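Long-range contact in aldehyde dehydrogenase (Anabaena variabilis, PDB 4H7N), which probably oxidises aldehydes to carboxylic acids with NAD+ as the electron acceptor: residues 323-334 with 348-359. Numbering follows the deposited sequence.
Sequences DAVEKGAVIHCG and PTVMTNVNHSMK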
ATOM      1  N   ASP A 323      37.012   5.707   9.003  1.00 36.16           N
ATOM      2  CA  ASP A 323      36.336   6.932   9.517  1.00 36.51           C
ATOM      3  C   ASP A 323      36.236   6.850  11.055  1.00 36.00           C
ATOM      4  O   ASP A 323      36.497   7.828  11.766  1.00 35.19           O
ATOM      5  CB  ASP A 323      34.943   7.067   8.878  1.00 35.56           C
ATOM      6  CG  ASP A 323      34.075   8.108   9.565  1.00 37.63           C
ATOM      7  OD1 ASP A 323      34.261   9.322   9.308  1.00 38.25           O
ATOM      8  OD2 ASP A 323      33.181   7.733  10.355  1.00 34.96           O
ATOM      9  N   ALA A 324      35.850   5.669  11.563  1.00 34.62           N
ATOM     10  CA  ALA A 324      35.737   5.443  13.013  1.00 34.32           C
ATOM     11  C   ALA A 324      37.057   5.673  13.757  1.00 36.10           C
ATOM     12  O   ALA A 324      37.107   6.411  14.754  1.00 36.20           O
ATOM     13  CB  ALA A 324      35.210   4.041  13.309  1.00 34.84           C
ATOM     14  N   VAL A 325      38.113   5.046  13.254  1.00 35.95           N
ATOM     15  CA  VAL A 325      39.437   5.189  13.836  1.00 37.57           C
ATOM     16  C   VAL A 325      39.915   6.647  13.777  1.00 39.66           C
ATOM     17  O   VAL A 325      40.335   7.202  14.790  1.00 40.79           O
ATOM     18  CB  VAL A 325      40.446   4.203  13.209  1.00 37.54           C
ATOM     19  CG1 VAL A 325      41.887   4.568  13.598  1.00 40.34           C
ATOM     20  CG2 VAL A 325      40.123   2.771  13.654  1.00 36.78           C
ATOM     21  N   GLU A 326      39.801   7.290  12.622  1.00 40.98           N
ATOM     22  CA  GLU A 326      40.096   8.716  12.543  1.00 44.35           C
ATOM     23  C   GLU A 326      39.375   9.525  13.639  1.00 42.51           C
ATOM     24  O   GLU A 326      39.901  10.502  14.112  1.00 43.20           O
ATOM     25  CB  GLU A 326      39.744   9.253  11.144  1.00 48.27           C
ATOM     26  CG  GLU A 326      39.637  10.777  11.008  1.00 55.48           C
ATOM     27  CD  GLU A 326      40.978  11.484  11.044  1.00 64.80           C
ATOM     28  OE1 GLU A 326      42.012  10.799  11.265  1.00 70.93           O
ATOM     29  OE2 GLU A 326      41.009  12.732  10.852  1.00 71.76           O
ATOM     30  N   LYS A 327      38.164   9.123  14.027  1.00 39.32           N
ATOM     31  CA  LYS A 327      37.370   9.906  14.966  1.00 40.53           C
ATOM     32  C   LYS A 327      37.511   9.431  16.410  1.00 41.44           C
ATOM     33  O   LYS A 327      36.770   9.885  17.285  1.00 41.80           O
ATOM     34  CB  LYS A 327      35.904   9.901  14.509  1.00 39.35           C
ATOM     35  CG  LYS A 327      35.708  10.789  13.296  1.00 40.62           C
ATOM     36  CD  LYS A 327      34.315  10.706  12.722  1.00 39.80           C
ATOM     37  CE  LYS A 327      34.173  11.746  11.608  1.00 42.35           C
ATOM     38  NZ  LYS A 327      32.966  11.368  10.814  1.00 43.89           N
ATOM     39  N   GLY A 328      38.430   8.498  16.653  1.00 40.05           N
ATOM     40  CA  GLY A 328      38.798   8.127  18.006  1.00 40.27           C
ATOM     41  C   GLY A 328      38.447   6.703  18.387  1.00 38.91           C
ATOM     42  O   GLY A 328      38.756   6.301  19.490  1.00 38.63           O
ATOM     43  N   ALA A 329      37.804   5.928  17.513  1.00 37.90           N
ATOM     44  CA  ALA A 329      37.342   4.577  17.928  1.00 36.25           C
ATOM     45  C   ALA A 329      38.539   3.706  18.340  1.00 37.03           C
ATOM     46  O   ALA A 329      39.649   3.923  17.872  1.00 35.90           O
ATOM     47  CB  ALA A 329      36.552   3.910  16.821  1.00 35.46           C
ATOM     48  N   VAL A 330      38.295   2.774  19.264  1.00 36.60           N
ATOM     49  CA  VAL A 330      39.269   1.782  19.718  1.00 37.11           C
ATOM     50  C   VAL A 330      38.831   0.421  19.194  1.00 36.90           C
ATOM     51  O   VAL A 330      37.717   0.016  19.446  1.00 38.24           O
ATOM     52  CB  VAL A 330      39.298   1.723  21.268  1.00 37.93           C
ATOM     53  CG1 VAL A 330      40.172   0.577  21.770  1.00 38.43           C
ATOM     54  CG2 VAL A 330      39.799   3.063  21.843  1.00 38.93           C
ATOM     55  N   ILE A 331      39.692  -0.268  18.460  1.00 35.47           N
ATOM     56  CA  ILE A 331      39.391  -1.579  17.905  1.00 36.52           C
ATOM     57  C   ILE A 331      39.926  -2.607  18.873  1.00 37.10           C
ATOM     58  O   ILE A 331      41.120  -2.628  19.121  1.00 35.58           O
ATOM     59  CB  ILE A 331      40.134  -1.823  16.570  1.00 38.00           C
ATOM     60  CG1 ILE A 331      39.867  -0.685  15.559  1.00 39.81           C
ATOM     61  CG2 ILE A 331      39.842  -3.212  16.010  1.00 37.71           C
ATOM     62  CD1 ILE A 331      38.594  -0.748  14.827  1.00 40.58           C
ATOM     63  N   HIS A 332      39.064  -3.467  19.399  1.00 35.96           N
ATOM     64  CA  HIS A 332      39.522  -4.506  20.311  1.00 37.60           C
ATOM     65  C   HIS A 332      39.866  -5.817  19.623  1.00 38.39           C
ATOM     66  O   HIS A 332      40.663  -6.581  20.139  1.00 39.77           O
ATOM     67  CB  HIS A 332      38.490  -4.734  21.392  1.00 37.80           C
ATOM     68  CG  HIS A 332      38.219  -3.515  22.203  1.00 38.81           C
ATOM     69  ND1 HIS A 332      38.883  -3.243  23.375  1.00 42.51           N
ATOM     70  CD2 HIS A 332      37.402  -2.463  21.986  1.00 40.01           C
ATOM     71  CE1 HIS A 332      38.468  -2.091  23.869  1.00 41.20           C
ATOM     72  NE2 HIS A 332      37.576  -1.593  23.038  1.00 42.07           N
ATOM     73  N   CYS A 333      39.262  -6.085  18.477  1.00 36.64           N
ATOM     74  CA  CYS A 333      39.498  -7.322  17.749  1.00 37.59           C
ATOM     75  C   CYS A 333      39.030  -7.086  16.327  1.00 37.00           C
ATOM     76  O   CYS A 333      38.185  -6.206  16.046  1.00 37.06           O
ATOM     77  CB  CYS A 333      38.771  -8.534  18.390  1.00 36.85           C
ATOM     78  SG  CYS A 333      36.935  -8.508  18.410  1.00 36.30           S
ATOM     79  N   GLY A 334      39.592  -7.858  15.425  1.00 37.63           N
ATOM     80  CA  GLY A 334      39.334  -7.699  14.005  1.00 37.89           C
ATOM     81  C   GLY A 334      39.721  -6.330  13.477  1.00 37.83           C
ATOM     82  O   GLY A 334      40.826  -5.920  13.651  1.00 37.50           O
ATOM     83  N   PRO A 348      34.895 -10.527  12.697  1.00 31.90           N
ATOM     84  CA  PRO A 348      34.086  -9.888  13.742  1.00 30.90           C
ATOM     85  C   PRO A 348      34.890  -8.826  14.487  1.00 31.10           C
ATOM     86  O   PRO A 348      36.003  -9.071  14.914  1.00 30.79           O
ATOM     87  CB  PRO A 348      33.735 -11.062  14.660  1.00 31.93           C
ATOM     88  CG  PRO A 348      33.682 -12.235  13.737  1.00 31.60           C
ATOM     89  CD  PRO A 348      34.833 -12.002  12.790  1.00 32.27           C
ATOM     90  N   THR A 349      34.348  -7.627  14.544  1.00 29.34           N
ATOM     91  CA  THR A 349      35.068  -6.466  15.003  1.00 29.74           C
ATOM     92  C   THR A 349      34.296  -5.786  16.106  1.00 31.22           C
ATOM     93  O   THR A 349      33.164  -5.358  15.876  1.00 30.49           O
ATOM     94  CB  THR A 349      35.250  -5.510  13.832  1.00 29.70           C
ATOM     95  OG1 THR A 349      36.001  -6.169  12.805  1.00 29.78           O
ATOM     96  CG2 THR A 349      35.934  -4.248  14.221  1.00 29.78           C
ATOM     97  N   VAL A 350      34.883  -5.718  17.313  1.00 30.43           N
ATOM     98  CA  VAL A 350      34.303  -4.954  18.439  1.00 29.79           C
ATOM     99  C   VAL A 350      35.068  -3.645  18.579  1.00 31.60           C
ATOM    100  O   VAL A 350      36.297  -3.663  18.692  1.00 32.54           O
ATOM    101  CB  VAL A 350      34.375  -5.730  19.764  1.00 31.30           C
ATOM    102  CG1 VAL A 350      33.796  -4.916  20.918  1.00 31.73           C
ATOM    103  CG2 VAL A 350      33.658  -7.063  19.626  1.00 31.56           C
HETATM  104  N   MSE A 351      34.337  -2.531  18.606  1.00 31.50           N
HETATM  105  CA  MSE A 351      34.921  -1.218  18.812  1.00 34.44           C
HETATM  106  C   MSE A 351      34.220  -0.467  19.908  1.00 34.51           C
HETATM  107  O   MSE A 351      33.000  -0.551  20.070  1.00 34.05           O
HETATM  108  CB  MSE A 351      34.757  -0.330  17.601  1.00 35.98           C
HETATM  109  CG  MSE A 351      34.848  -0.990  16.254  1.00 39.76           C
HETATM  110 SE   MSE A 351      34.677   0.401  14.814  0.85 48.57          SE
HETATM  111  CE  MSE A 351      33.564   1.680  15.637  1.00 40.93           C
ATOM    112  N   THR A 352      34.979   0.338  20.630  1.00 34.97           N
ATOM    113  CA  THR A 352      34.432   1.210  21.682  1.00 34.43           C
ATOM    114  C   THR A 352      34.993   2.635  21.464  1.00 34.74           C
ATOM    115  O   THR A 352      35.719   2.897  20.490  1.00 34.00           O
ATOM    116  CB  THR A 352      34.736   0.693  23.120  1.00 36.16           C
ATOM    117  OG1 THR A 352      36.139   0.732  23.373  1.00 34.22           O
ATOM    118  CG2 THR A 352      34.220  -0.767  23.356  1.00 36.26           C
ATOM    119  N   ASN A 353      34.660   3.527  22.386  1.00 34.73           N
ATOM    120  CA  ASN A 353      34.876   4.958  22.212  1.00 37.27           C
ATOM    121  C   ASN A 353      34.259   5.437  20.901  1.00 36.54           C
ATOM    122  O   ASN A 353      34.911   6.071  20.102  1.00 36.88           O
ATOM    123  CB  ASN A 353      36.356   5.252  22.226  1.00 40.27           C
ATOM    124  CG  ASN A 353      36.658   6.649  22.722  1.00 43.12           C
ATOM    125  OD1 ASN A 353      36.189   7.050  23.783  1.00 43.46           O
ATOM    126  ND2 ASN A 353      37.448   7.399  21.954  1.00 45.05           N
ATOM    127  N   VAL A 354      33.004   5.053  20.668  1.00 35.60           N
ATOM    128  CA  VAL A 354      32.300   5.350  19.398  1.00 34.31           C
ATOM    129  C   VAL A 354      31.161   6.314  19.682  1.00 34.30           C
ATOM    130  O   VAL A 354      30.768   6.502  20.849  1.00 34.36           O
ATOM    131  CB  VAL A 354      31.759   4.091  18.715  1.00 35.08           C
ATOM    132  CG1 VAL A 354      32.894   3.184  18.282  1.00 33.84           C
ATOM    133  CG2 VAL A 354      30.818   3.309  19.639  1.00 34.69           C
ATOM    134  N   ASN A 355      30.693   6.976  18.639  1.00 33.50           N
ATOM    135  CA  ASN A 355      29.600   7.929  18.782  1.00 35.26           C
ATOM    136  C   ASN A 355      28.927   8.191  17.439  1.00 35.32           C
ATOM    137  O   ASN A 355      29.345   7.664  16.396  1.00 32.67           O
ATOM    138  CB  ASN A 355      30.065   9.216  19.459  1.00 36.88           C
ATOM    139  CG  ASN A 355      31.063   9.988  18.628  1.00 38.98           C
ATOM    140  OD1 ASN A 355      30.810  10.344  17.494  1.00 38.67           O
ATOM    141  ND2 ASN A 355      32.215  10.247  19.201  1.00 43.50           N
ATOM    142  N   HIS A 356      27.871   8.985  17.469  1.00 36.58           N
ATOM    143  CA  HIS A 356      27.051   9.169  16.293  1.00 35.24           C
ATOM    144  C   HIS A 356      27.648  10.215  15.331  1.00 37.51           C
ATOM    145  O   HIS A 356      27.021  10.524  14.315  1.00 36.89           O
ATOM    146  CB  HIS A 356      25.613   9.521  16.711  1.00 35.86           C
ATOM    147  CG  HIS A 356      24.808   8.350  17.193  1.00 35.12           C
ATOM    148  ND1 HIS A 356      23.437   8.304  17.081  1.00 37.86           N
ATOM    149  CD2 HIS A 356      25.172   7.175  17.765  1.00 38.30           C
ATOM    150  CE1 HIS A 356      22.985   7.156  17.567  1.00 38.05           C
ATOM    151  NE2 HIS A 356      24.018   6.441  17.976  1.00 36.52           N
ATOM    152  N   SER A 357      28.868  10.718  15.583  1.00 35.67           N
ATOM    153  CA  SER A 357      29.560  11.480  14.520  1.00 37.02           C
ATOM    154  C   SER A 357      30.159  10.535  13.468  1.00 36.85           C
ATOM    155  O   SER A 357      30.560  10.978  12.403  1.00 36.26           O
ATOM    156  CB  SER A 357      30.684  12.356  15.077  1.00 38.64           C
ATOM    157  OG  SER A 357      31.797  11.563  15.462  1.00 37.96           O
HETATM  158  N   MSE A 358      30.214   9.235  13.754  1.00 34.06           N
HETATM  159  CA  MSE A 358      30.890   8.283  12.862  1.00 33.49           C
HETATM  160  C   MSE A 358      29.919   7.571  11.923  1.00 33.58           C
HETATM  161  O   MSE A 358      28.770   7.221  12.295  1.00 34.63           O
HETATM  162  CB  MSE A 358      31.632   7.203  13.698  1.00 33.76           C
HETATM  163  CG  MSE A 358      32.593   7.739  14.723  1.00 33.99           C
HETATM  164 SE   MSE A 358      33.089   6.297  15.990  1.00 36.35          SE
HETATM  165  CE  MSE A 358      34.423   7.369  16.935  1.00 36.58           C
ATOM    166  N   LYS A 359      30.387   7.275  10.710  1.00 34.43           N
ATOM    167  CA  LYS A 359      29.585   6.560   9.732  1.00 34.66           C
ATOM    168  C   LYS A 359      29.126   5.226  10.211  1.00 33.29           C
ATOM    169  O   LYS A 359      28.013   4.792   9.910  1.00 29.81           O
ATOM    170  CB  LYS A 359      30.403   6.299   8.485  1.00 38.49           C
ATOM    171  CG  LYS A 359      30.713   7.547   7.683  1.00 41.40           C
ATOM    172  CD  LYS A 359      31.678   7.142   6.580  1.00 43.07           C
ATOM    173  CE  LYS A 359      32.367   8.323   5.943  1.00 46.38           C
ATOM    174  NZ  LYS A 359      31.613   8.700   4.729  1.00 48.90           N
TER
HETATM  175  O   HOH W   1      34.712  11.687  17.590  1.00 50.11           O
HETATM  176  O   HOH W   2      35.408   9.008  20.130  1.00 50.80           O
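Asp323 and Lys327, at the end of helix 311-326, hold the backbone of the type I turn Asn355-Met358 and of Lys359, the residue after it. Asp323 OD2 accepts the N-H of Lys359 at 2.9 Å, from the syn side but 33° out of the carboxylate plane. Its other oxygen, OD1, forms a salt bridge with Lys327 NZ, and the extended lysine chain brings NZ to Ser357 O as well (2.9 Å). The carboxylate thus positions the ammonium group for its bond to the turn, itself shaped by an Asx turn, Asn355 OD1 accepting from Ser357 N, with Ser357 OG as a second donor. Further along, Asn353 ND2 donates almost straight to Gly328 O (3.0 Å), standing above the carbonyl plane; Gly328 closes the helix as C-prime of a Schellman motif. Antiparallel pairing follows: Val330 and Thr352 form a hydrogen-bonded pair, and His332 N reaches Val350 O. His332 NE2 and Thr352 OG1 share a hydrogen bond of 2.8 Å, while Val330 CG1 sits above one imidazole face, offset toward its rim. On the opposite face of the sheet, Ile331 CD1 packs against Met351 CG. Met351, a selenomethionine, bends at chi3 (-31°), placing CE 3.7 Å from Ala324 CB and close to Ala329 CB. Selenomethionine Met358 runs along the helix end, its CE 3.5 Å from Lys327 O. This is structural packing at a sheet edge, away from the predicted active-site Glu232: outermost strand 330-333 joins 349-352, which continues to parallel strand 369-375. Helix 279-292 covers the Val350 and Thr352 face through Ile287 and Tyr283, and Ile321 of helix 311-326 meets Ile331.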